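Local structure of mandelate racemase/muconate lactonizing enzyme-like protein (Rubrobacter xylanophilus DSM 9941, 3CYJ) at residues V132-S137 with A158-V163; R147-L152 with A181-G186; V189-D194 with R213-S218. The protein is of unknown function but belongs to the enolase superfamily, whose members join an N-terminal capping domain to a metal-binding beta/alpha barrel. All blocks are in the same frame, centred on the assembly; numbering follows the deposited sequence.

In the fold
All three contacts lie in the beta/alpha barrel and show how its layers are held by different chemistry. Contacts 1 and 3 are buried and built on neighbouring strands, 162-166 and 190-194, whose backbones pair through Val163. In contact 1 polar bonds to main-chain carbonyls do most of the work, whereas contact 3 combines one backbone bond, a bridging water and aliphatic packing. Contact 2, between the helices 145-157 and 174-185, is only partly buried: alanine, leucine and isoleucine meet on its inner side, with Gln149 and Glu183 toward the surface. Leu152 of contact 2 packs on both Val163 and Leu191, joining the helical shell to the strands of the other two.

Contact 1: V132-S137 with A158-V163; sequences VPVYGS and AGIPRV
Arg162 takes hold of Val134 side-on, spending two nitrogens on one carbonyl oxygen: NE lies 2.8 Å and NH2 2.7 Å from Val134 O. The oxygen sits nearly in the guanidinium plane, but the two N-H groups meet it differently, NE from well above the carbonyl plane and NH2 from closer to it. A bend at chi3 (-55°) swings the guanidinium back along strand 132-137 instead of letting the chain run straight outward. Pro161 CG of the same segment lies over one face, toward its rim, which is consistent with a restricted rotation. Pro133 and Arg162 are the partly exposed members of the contact. Pro133 touches only lightly, its CB approaching Arg162 NH2 obliquely at 3.5 Å, yet Arg162 is firmly bonded at this margin.

Gly136, Tyr135, Val163, Ile160 and Val134 form the buried part, where backbone and aliphatic groups pack. Gly136 N donates to Arg162 O at 3.0 Å, and Val163 CA-H points back at Gly136 O (CA to O 3.2 Å), as expected of parallel strands in register. Tyr135 CB presses against Arg162 CB at 3.5 Å, while its ring leaves the contact, its OH bonding to Lys164 and its edge-to-face partner being His315. Ile160 brings CG2 to Gly136 N (3.6 Å) and against Val134 CG2.

The contact joins strand 132-137 to the start of strand 162-166 in a beta-alpha-beta crossover through helix 145-157, right-handed as in such barrels. Gly159 ends that helix in a Schellman motif; strand 313-319 flanks strand 132-137, and strand 190-194 continues the sheet beyond Val163.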
loop_
_atom_site.group_PDB
_atom_site.type_symbol
_atom_site.label_atom_id
_atom_site.label_comp_id
_atom_site.label_asym_id
_atom_site.label_seq_id
_atom_site.Cartn_x
_atom_site.Cartn_y
_atom_site.Cartn_z
ATOM N N VAL A 132 -34.988 -6.113 -19.541
ATOM C CA VAL A 132 -34.061 -6.170 -18.406
ATOM C C VAL A 132 -34.595 -7.064 -17.314
ATOM O O VAL A 132 -35.790 -6.984 -16.963
ATOM C CB VAL A 132 -33.787 -4.752 -17.818
ATOM C CG1 VAL A 132 -33.027 -3.932 -18.790
ATOM C CG2 VAL A 132 -35.084 -4.027 -17.436
ATOM N N PRO A 133 -33.731 -7.928 -16.762
ATOM C CA PRO A 133 -34.176 -8.848 -15.735
ATOM C C PRO A 133 -34.379 -8.169 -14.379
ATOM O O PRO A 133 -33.698 -7.153 -14.043
ATOM C CB PRO A 133 -33.071 -9.885 -15.704
ATOM C CG PRO A 133 -31.864 -9.220 -16.294
ATOM C CD PRO A 133 -32.334 -8.156 -17.181
ATOM N N VAL A 134 -35.363 -8.663 -13.631
ATOM C CA VAL A 134 -35.702 -8.083 -12.344
ATOM C C VAL A 134 -35.557 -9.085 -11.214
ATOM O O VAL A 134 -35.484 -10.323 -11.436
ATOM C CB VAL A 134 -37.144 -7.470 -12.303
ATOM C CG1 VAL A 134 -37.391 -6.606 -13.495
ATOM C CG2 VAL A 134 -38.245 -8.555 -12.175
ATOM N N TYR A 135 -35.482 -8.578 -9.984
ATOM C CA TYR A 135 -35.811 -9.450 -8.863
ATOM C C TYR A 135 -36.953 -8.811 -8.079
ATOM O O TYR A 135 -37.016 -7.574 -7.963
ATOM C CB TYR A 135 -34.589 -9.717 -7.972
ATOM C CG TYR A 135 -33.999 -8.514 -7.271
ATOM C CD1 TYR A 135 -34.384 -8.183 -5.975
ATOM C CD2 TYR A 135 -32.993 -7.750 -7.884
ATOM C CE1 TYR A 135 -33.833 -7.126 -5.302
ATOM C CE2 TYR A 135 -32.422 -6.664 -7.226
ATOM C CZ TYR A 135 -32.842 -6.376 -5.930
ATOM O OH TYR A 135 -32.285 -5.329 -5.275
ATOM N N GLY A 136 -37.852 -9.652 -7.566
ATOM C CA GLY A 136 -38.904 -9.201 -6.686
ATOM C C GLY A 136 -38.331 -8.878 -5.313
ATOM O O GLY A 136 -37.624 -9.686 -4.719
ATOM N N SER A 137 -38.638 -7.693 -4.785
ATOM C CA SER A 137 -37.971 -7.238 -3.550
ATOM C C SER A 137 -38.994 -6.748 -2.464
ATOM O O SER A 137 -39.739 -5.826 -2.706
ATOM C CB SER A 137 -36.956 -6.148 -3.901
ATOM O OG SER A 137 -36.390 -5.595 -2.712
ATOM N N ALA A 158 -44.989 -16.373 -10.365
ATOM C CA ALA A 158 -45.066 -15.484 -11.514
ATOM C C ALA A 158 -43.868 -15.611 -12.449
ATOM O O ALA A 158 -43.731 -14.837 -13.401
ATOM C CB ALA A 158 -45.209 -14.025 -11.059
ATOM N N GLY A 159 -42.975 -16.556 -12.195
ATOM C CA GLY A 159 -41.819 -16.717 -13.095
ATOM C C GLY A 159 -40.660 -15.744 -12.857
ATOM O O GLY A 159 -39.755 -15.645 -13.694
ATOM N N ILE A 160 -40.689 -14.999 -11.744
ATOM C CA ILE A 160 -39.541 -14.129 -11.375
ATOM C C ILE A 160 -38.570 -14.993 -10.574
ATOM O O ILE A 160 -38.864 -15.360 -9.425
ATOM C CB ILE A 160 -39.971 -12.890 -10.538
ATOM C CG1 ILE A 160 -41.036 -12.075 -11.272
ATOM C CG2 ILE A 160 -38.747 -12.003 -10.171
ATOM C CD1 ILE A 160 -41.647 -10.954 -10.390
ATOM N N PRO A 161 -37.413 -15.335 -11.177
ATOM C CA PRO A 161 -36.512 -16.353 -10.634
ATOM C C PRO A 161 -35.502 -15.844 -9.573
ATOM O O PRO A 161 -34.549 -16.557 -9.239
ATOM C CB PRO A 161 -35.786 -16.862 -11.889
ATOM C CG PRO A 161 -35.714 -15.643 -12.798
ATOM C CD PRO A 161 -36.886 -14.749 -12.430
ATOM N N ARG A 162 -35.764 -14.648 -9.028
ATOM C CA ARG A 162 -34.907 -14.002 -8.036
ATOM C C ARG A 162 -35.763 -13.180 -7.088
ATOM O O ARG A 162 -36.575 -12.358 -7.507
ATOM C CB ARG A 162 -33.908 -13.066 -8.709
ATOM C CG ARG A 162 -32.893 -13.754 -9.602
ATOM C CD ARG A 162 -32.285 -12.794 -10.699
ATOM N NE ARG A 162 -33.338 -12.168 -11.524
ATOM C CZ ARG A 162 -33.685 -12.584 -12.743
ATOM N NH1 ARG A 162 -33.069 -13.633 -13.280
ATOM N NH2 ARG A 162 -34.650 -11.969 -13.429
ATOM N N VAL A 163 -35.581 -13.407 -5.799
ATOM C CA VAL A 163 -36.311 -12.645 -4.812
ATOM C C VAL A 163 -35.388 -12.150 -3.702
ATOM O O VAL A 163 -34.434 -12.891 -3.289
ATOM C CB VAL A 163 -37.527 -13.423 -4.193
ATOM C CG1 VAL A 163 -38.609 -13.715 -5.248
ATOM C CG2 VAL A 163 -37.087 -14.655 -3.446
#

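Contact 2: R147-L152 with A181-G186; sequences RLQEQL and AREAIG
The amide of Gln149 and the carboxylate of Glu183 meet at the outer margin of two barrel helices with their planes 62° apart, the side chains crossing obliquely. NE2 of Gln149 comes within 2.7 Å of Glu183 OE1, a close approach; its hydrogen bond goes to Ala180 O, one turn back on the second helix. Gln149 reaches this place as an extended chain beyond CG, whereas Glu183 folds at chi2 (-82°) to bring its carboxylate across. The third flat group, the guanidinium of Arg182, turns to the other side of its helix, where NH1 bonds to Gly186 O at 3.0 Å, the oxygen lying somewhat out of the guanidinium plane. NH1 also bonds to Val189 O and NH2 to Ala215 O, tying the helix end to the next strand and the following turn.

Inward of the Gln149-Glu183 pair, the small Ala181 and Ala184 are consistent with the close approach of the helices. Ala184 CB fits against Gln149, 3.7 Å from its carbonyl O and 3.8 Å from its CB. Deeper still, Leu152 divides its surface: CD1 touches Ala181 CB at 3.5 Å, and CB meets Ile185 CG2 at 3.9 Å. The local axes approach to 8.6 Å and cross at -38°.

Helices 145-157 and 174-185 are thus adjacent members of the barrel's outer ring. Their shared inner surface rests on the strands: Leu148 and Ala181 on Met165, Ile185 on Val163 and Leu191.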
loop_
_atom_site.group_PDB
_atom_site.type_symbol
_atom_site.label_atom_id
_atom_site.label_comp_id
_atom_site.label_asym_id
_atom_site.label_seq_id
_atom_site.Cartn_x
_atom_site.Cartn_y
_atom_site.Cartn_z
ATOM N N ARG A 147 -47.005 -14.286 5.628
ATOM C CA ARG A 147 -47.124 -13.192 4.695
ATOM C C ARG A 147 -45.795 -13.027 3.886
ATOM O O ARG A 147 -45.796 -12.686 2.683
ATOM C CB ARG A 147 -47.589 -11.921 5.418
ATOM C CG ARG A 147 -46.970 -10.656 4.903
ATOM C CD ARG A 147 -47.816 -9.418 4.964
ATOM N NE ARG A 147 -48.985 -9.461 5.824
ATOM C CZ ARG A 147 -50.124 -8.883 5.467
ATOM N NH1 ARG A 147 -51.182 -8.944 6.258
ATOM N NH2 ARG A 147 -50.195 -8.257 4.290
ATOM N N LEU A 148 -44.684 -13.307 4.550
ATOM C CA LEU A 148 -43.374 -13.365 3.890
ATOM C C LEU A 148 -43.371 -14.485 2.825
ATOM O O LEU A 148 -42.986 -14.276 1.672
ATOM C CB LEU A 148 -42.291 -13.584 4.961
ATOM C CG LEU A 148 -40.878 -13.971 4.514
ATOM C CD1 LEU A 148 -40.205 -12.802 3.730
ATOM C CD2 LEU A 148 -40.000 -14.415 5.712
ATOM N N GLN A 149 -43.835 -15.679 3.201
ATOM C CA GLN A 149 -43.917 -16.786 2.236
ATOM C C GLN A 149 -44.821 -16.495 1.047
ATOM O O GLN A 149 -44.510 -16.872 -0.067
ATOM C CB GLN A 149 -44.400 -18.048 2.936
ATOM C CG GLN A 149 -43.447 -18.592 3.935
ATOM C CD GLN A 149 -43.860 -19.987 4.404
ATOM O OE1 GLN A 149 -44.915 -20.149 4.986
ATOM N NE2 GLN A 149 -43.000 -20.994 4.167
ATOM N N GLU A 150 -45.931 -15.801 1.280
ATOM C CA GLU A 150 -46.884 -15.540 0.208
ATOM C C GLU A 150 -46.347 -14.502 -0.756
ATOM O O GLU A 150 -46.567 -14.573 -1.986
ATOM C CB GLU A 150 -48.264 -15.129 0.755
ATOM C CG GLU A 150 -49.070 -16.340 1.267
ATOM C CD GLU A 150 -50.312 -15.988 2.135
ATOM O OE1 GLU A 150 -51.270 -16.834 2.169
ATOM O OE2 GLU A 150 -50.334 -14.902 2.784
ATOM N N GLN A 151 -45.652 -13.510 -0.217
ATOM C CA GLN A 151 -45.089 -12.531 -1.104
ATOM C C GLN A 151 -43.979 -13.123 -1.991
ATOM O O GLN A 151 -44.007 -12.950 -3.210
ATOM C CB GLN A 151 -44.537 -11.324 -0.337
ATOM C CG GLN A 151 -44.046 -10.268 -1.286
ATOM C CD GLN A 151 -43.639 -9.066 -0.525
ATOM O OE1 GLN A 151 -42.607 -9.093 0.173
ATOM N NE2 GLN A 151 -44.467 -8.011 -0.582
ATOM N N LEU A 152 -43.003 -13.787 -1.375
ATOM C CA LEU A 152 -41.924 -14.400 -2.136
ATOM C C LEU A 152 -42.436 -15.501 -3.083
ATOM O O LEU A 152 -42.059 -15.529 -4.255
ATOM C CB LEU A 152 -40.855 -14.982 -1.192
ATOM C CG LEU A 152 -40.014 -14.041 -0.263
ATOM C CD1 LEU A 152 -38.632 -14.624 0.018
ATOM C CD2 LEU A 152 -39.812 -12.654 -0.824
ATOM N N ALA A 181 -38.592 -18.784 3.864
ATOM C CA ALA A 181 -38.524 -18.217 2.511
ATOM C C ALA A 181 -38.039 -19.276 1.505
ATOM O O ALA A 181 -38.528 -19.356 0.385
ATOM C CB ALA A 181 -37.602 -16.926 2.496
ATOM N N ARG A 182 -37.059 -20.068 1.896
ATOM C CA ARG A 182 -36.550 -21.094 0.997
ATOM C C ARG A 182 -37.629 -22.151 0.653
ATOM O O ARG A 182 -37.723 -22.632 -0.502
ATOM C CB ARG A 182 -35.295 -21.764 1.571
ATOM C CG ARG A 182 -34.758 -22.936 0.690
ATOM C CD ARG A 182 -34.506 -22.472 -0.748
ATOM N NE ARG A 182 -33.246 -21.786 -0.864
ATOM C CZ ARG A 182 -32.906 -21.050 -1.916
ATOM N NH1 ARG A 182 -33.767 -20.925 -2.917
ATOM N NH2 ARG A 182 -31.701 -20.478 -1.980
ATOM N N GLU A 183 -38.451 -22.468 1.656
ATOM C CA GLU A 183 -39.488 -23.470 1.515
ATOM C C GLU A 183 -40.520 -22.969 0.515
ATOM O O GLU A 183 -40.930 -23.685 -0.392
ATOM C CB GLU A 183 -40.123 -23.803 2.875
ATOM C CG GLU A 183 -41.176 -24.946 2.822
ATOM C CD GLU A 183 -42.553 -24.446 2.362
ATOM O OE1 GLU A 183 -42.903 -23.284 2.698
ATOM O OE2 GLU A 183 -43.269 -25.199 1.640
ATOM N N ALA A 184 -40.911 -21.715 0.690
ATOM C CA ALA A 184 -41.819 -21.064 -0.229
ATOM C C ALA A 184 -41.374 -21.021 -1.729
ATOM O O ALA A 184 -42.210 -21.015 -2.615
ATOM C CB ALA A 184 -42.159 -19.677 0.293
ATOM N N ILE A 185 -40.088 -20.939 -2.031
ATOM C CA ILE A 185 -39.698 -20.637 -3.425
ATOM C C ILE A 185 -39.078 -21.842 -4.144
ATOM O O ILE A 185 -39.060 -21.905 -5.380
ATOM C CB ILE A 185 -38.720 -19.383 -3.502
ATOM C CG1 ILE A 185 -37.388 -19.700 -2.777
ATOM C CG2 ILE A 185 -39.416 -18.107 -2.930
ATOM C CD1 ILE A 185 -36.393 -18.582 -2.646
ATOM N N GLY A 186 -38.562 -22.789 -3.371
ATOM C CA GLY A 186 -37.888 -23.945 -3.955
ATOM C C GLY A 186 -36.421 -23.693 -4.230
ATOM O O GLY A 186 -35.942 -22.550 -4.155
#

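Contact 3: V189-D194 with R213-S218. With NA (sodium ion), chain E.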
loop_
_atom_site.group_PDB
_atom_site.type_symbol
_atom_site.label_atom_id
_atom_site.label_comp_id
_atom_site.label_asym_id
_atom_site.label_seq_id
_atom_site.Cartn_x
_atom_site.Cartn_y
_atom_site.Cartn_z
ATOM N N VAL A 189 -35.063 -20.924 -7.227
ATOM C CA VAL A 189 -35.193 -19.481 -7.146
ATOM C C VAL A 189 -34.030 -18.936 -6.286
ATOM O O VAL A 189 -33.731 -19.451 -5.204
ATOM C CB VAL A 189 -36.568 -19.103 -6.555
ATOM C CG1 VAL A 189 -36.649 -17.622 -6.242
ATOM C CG2 VAL A 189 -37.709 -19.544 -7.484
ATOM N N GLU A 190 -33.347 -17.934 -6.805
ATOM C CA GLU A 190 -32.277 -17.278 -6.083
ATOM C C GLU A 190 -32.809 -16.487 -4.889
ATOM O O GLU A 190 -33.747 -15.682 -5.025
ATOM C CB GLU A 190 -31.515 -16.349 -7.048
ATOM C CG GLU A 190 -30.201 -15.814 -6.502
ATOM C CD GLU A 190 -29.680 -14.588 -7.283
ATOM O OE1 GLU A 190 -29.858 -14.600 -8.548
ATOM O OE2 GLU A 190 -29.080 -13.651 -6.624
ATOM N N LEU A 191 -32.244 -16.737 -3.714
ATOM C CA LEU A 191 -32.683 -15.982 -2.538
ATOM C C LEU A 191 -31.651 -14.944 -2.090
ATOM O O LEU A 191 -30.537 -15.301 -1.751
ATOM C CB LEU A 191 -33.082 -16.904 -1.371
ATOM C CG LEU A 191 -33.613 -16.249 -0.088
ATOM C CD1 LEU A 191 -34.905 -15.371 -0.276
ATOM C CD2 LEU A 191 -33.765 -17.255 1.040
ATOM N N MET A 192 -32.050 -13.666 -2.059
ATOM C CA MET A 192 -31.167 -12.564 -1.779
ATOM C C MET A 192 -31.588 -11.917 -0.458
ATOM O O MET A 192 -32.778 -11.816 -0.165
ATOM C CB MET A 192 -31.321 -11.535 -2.915
ATOM C CG MET A 192 -31.205 -12.101 -4.409
ATOM S SD MET A 192 -31.888 -11.028 -5.663
ATOM C CE MET A 192 -30.779 -9.625 -5.469
ATOM N N VAL A 193 -30.623 -11.471 0.356
ATOM C CA VAL A 193 -30.956 -10.755 1.619
ATOM C C VAL A 193 -30.407 -9.316 1.682
ATOM O O VAL A 193 -29.381 -8.993 1.078
ATOM C CB VAL A 193 -30.629 -11.575 2.920
ATOM C CG1 VAL A 193 -31.391 -12.985 2.940
ATOM C CG2 VAL A 193 -29.126 -11.725 3.136
ATOM N N ASP A 194 -31.103 -8.464 2.427
ATOM C CA ASP A 194 -30.713 -7.095 2.593
ATOM C C ASP A 194 -30.740 -6.785 4.089
ATOM O O ASP A 194 -31.765 -6.973 4.727
ATOM C CB ASP A 194 -31.637 -6.183 1.785
ATOM C CG ASP A 194 -31.234 -4.704 1.857
ATOM O OD1 ASP A 194 -30.247 -4.281 2.546
ATOM O OD2 ASP A 194 -31.961 -3.908 1.256
ATOM N N ARG A 213 -25.480 -21.475 4.694
ATOM C CA ARG A 213 -25.751 -22.841 5.158
ATOM C C ARG A 213 -27.242 -23.095 5.378
ATOM O O ARG A 213 -27.773 -24.124 4.970
ATOM C CB ARG A 213 -25.010 -23.135 6.461
ATOM C CG ARG A 213 -23.479 -23.102 6.375
ATOM C CD ARG A 213 -22.794 -23.533 7.719
ATOM N NE ARG A 213 -23.021 -22.595 8.845
ATOM C CZ ARG A 213 -22.238 -21.540 9.118
ATOM N NH1 ARG A 213 -22.508 -20.717 10.154
ATOM N NH2 ARG A 213 -21.188 -21.304 8.337
ATOM N N GLU A 214 -27.902 -22.154 6.035
ATOM C CA GLU A 214 -29.309 -22.288 6.405
ATOM C C GLU A 214 -30.225 -22.298 5.196
ATOM O O GLU A 214 -31.207 -23.016 5.192
ATOM C CB GLU A 214 -29.734 -21.151 7.343
ATOM C CG GLU A 214 -29.370 -21.419 8.744
ATOM C CD GLU A 214 -29.067 -20.179 9.556
ATOM O OE1 GLU A 214 -29.580 -19.077 9.210
ATOM O OE2 GLU A 214 -28.293 -20.333 10.549
ATOM N N ALA A 215 -29.946 -21.473 4.182
ATOM C CA ALA A 215 -30.907 -21.354 3.066
ATOM C C ALA A 215 -30.267 -21.133 1.739
ATOM O O ALA A 215 -30.972 -20.810 0.787
ATOM C CB ALA A 215 -31.956 -20.257 3.297
ATOM N N GLY A 216 -28.956 -21.275 1.642
ATOM C CA GLY A 216 -28.316 -21.156 0.332
ATOM C C GLY A 216 -28.426 -19.782 -0.349
ATOM O O GLY A 216 -28.675 -19.692 -1.566
ATOM N N ILE A 217 -28.226 -18.701 0.403
ATOM C CA ILE A 217 -28.366 -17.356 -0.199
ATOM C C ILE A 217 -27.233 -17.011 -1.183
ATOM O O ILE A 217 -26.100 -17.539 -1.094
ATOM C CB ILE A 217 -28.475 -16.234 0.875
ATOM C CG1 ILE A 217 -27.135 -16.112 1.640
ATOM C CG2 ILE A 217 -29.735 -16.486 1.819
ATOM C CD1 ILE A 217 -26.877 -14.737 2.261
ATOM N N SER A 218 -27.534 -16.081 -2.094
ATOM C CA SER A 218 -26.581 -15.718 -3.127
ATOM C C SER A 218 -26.185 -14.270 -3.092
ATOM O O SER A 218 -25.405 -13.816 -3.946
ATOM C CB SER A 218 -27.228 -15.963 -4.508
ATOM O OG SER A 218 -27.821 -17.240 -4.479
HETATM NA NA NA E . -30.839 -1.751 0.876
HETATM O O HOH W 1 -29.947 -18.436 -3.818
#
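In the beta-alpha-beta unit running from strand 190-194 through helix 201-215 to strand 219-221, Leu191 and Ser218 join the first strand to the turn leading into the last. Ser218 N donates a fairly straight bond to Leu191 O (3.1 Å, 161° at the hydrogen), with the CA-H of Ile217 directed at the same oxygen. The other polar atom of Leu191 is met by solvent: a water accepts from its N and donates to Gly216 O, each 2.9 Å away, and is also hydrogen-bonded to Ser218 OG. Backbone atoms that do not pair directly are thereby bridged near Gly216, a residue of positive phi.

Apolar groups fill the side facing the helices. Ile217 carries CG1 between its backbone N and carbonyl carbon (chi1 67°), which sends CD1 to Val193 CG2 at 3.9 Å; CG2 lies between Val193 CG1 (4.0 Å) and Leu191 CD2 (4.2 Å), and the Ile217 and Val193 side chains cross at about a right angle. Ala215 CB touches the same Leu191 methyl. Near the partly exposed end, the extended Glu190 lays its CG alongside Ser218, 3.4 Å from OG.

At the C-terminal end of the strand, where enolase-superfamily barrels carry their metal ligands, Asp194 OD2 binds the sodium ion at 2.5 Å, with Glu221 and Glu222 completing the protein ligands; Lys166 bonds to the same oxygen. Strand 190-194 lies between strands 162-166 and 219-221, and Leu191 is backed by Arg182 and Ile185 of helix 174-185, while Ile217 leans on Phe211 of helix 201-215.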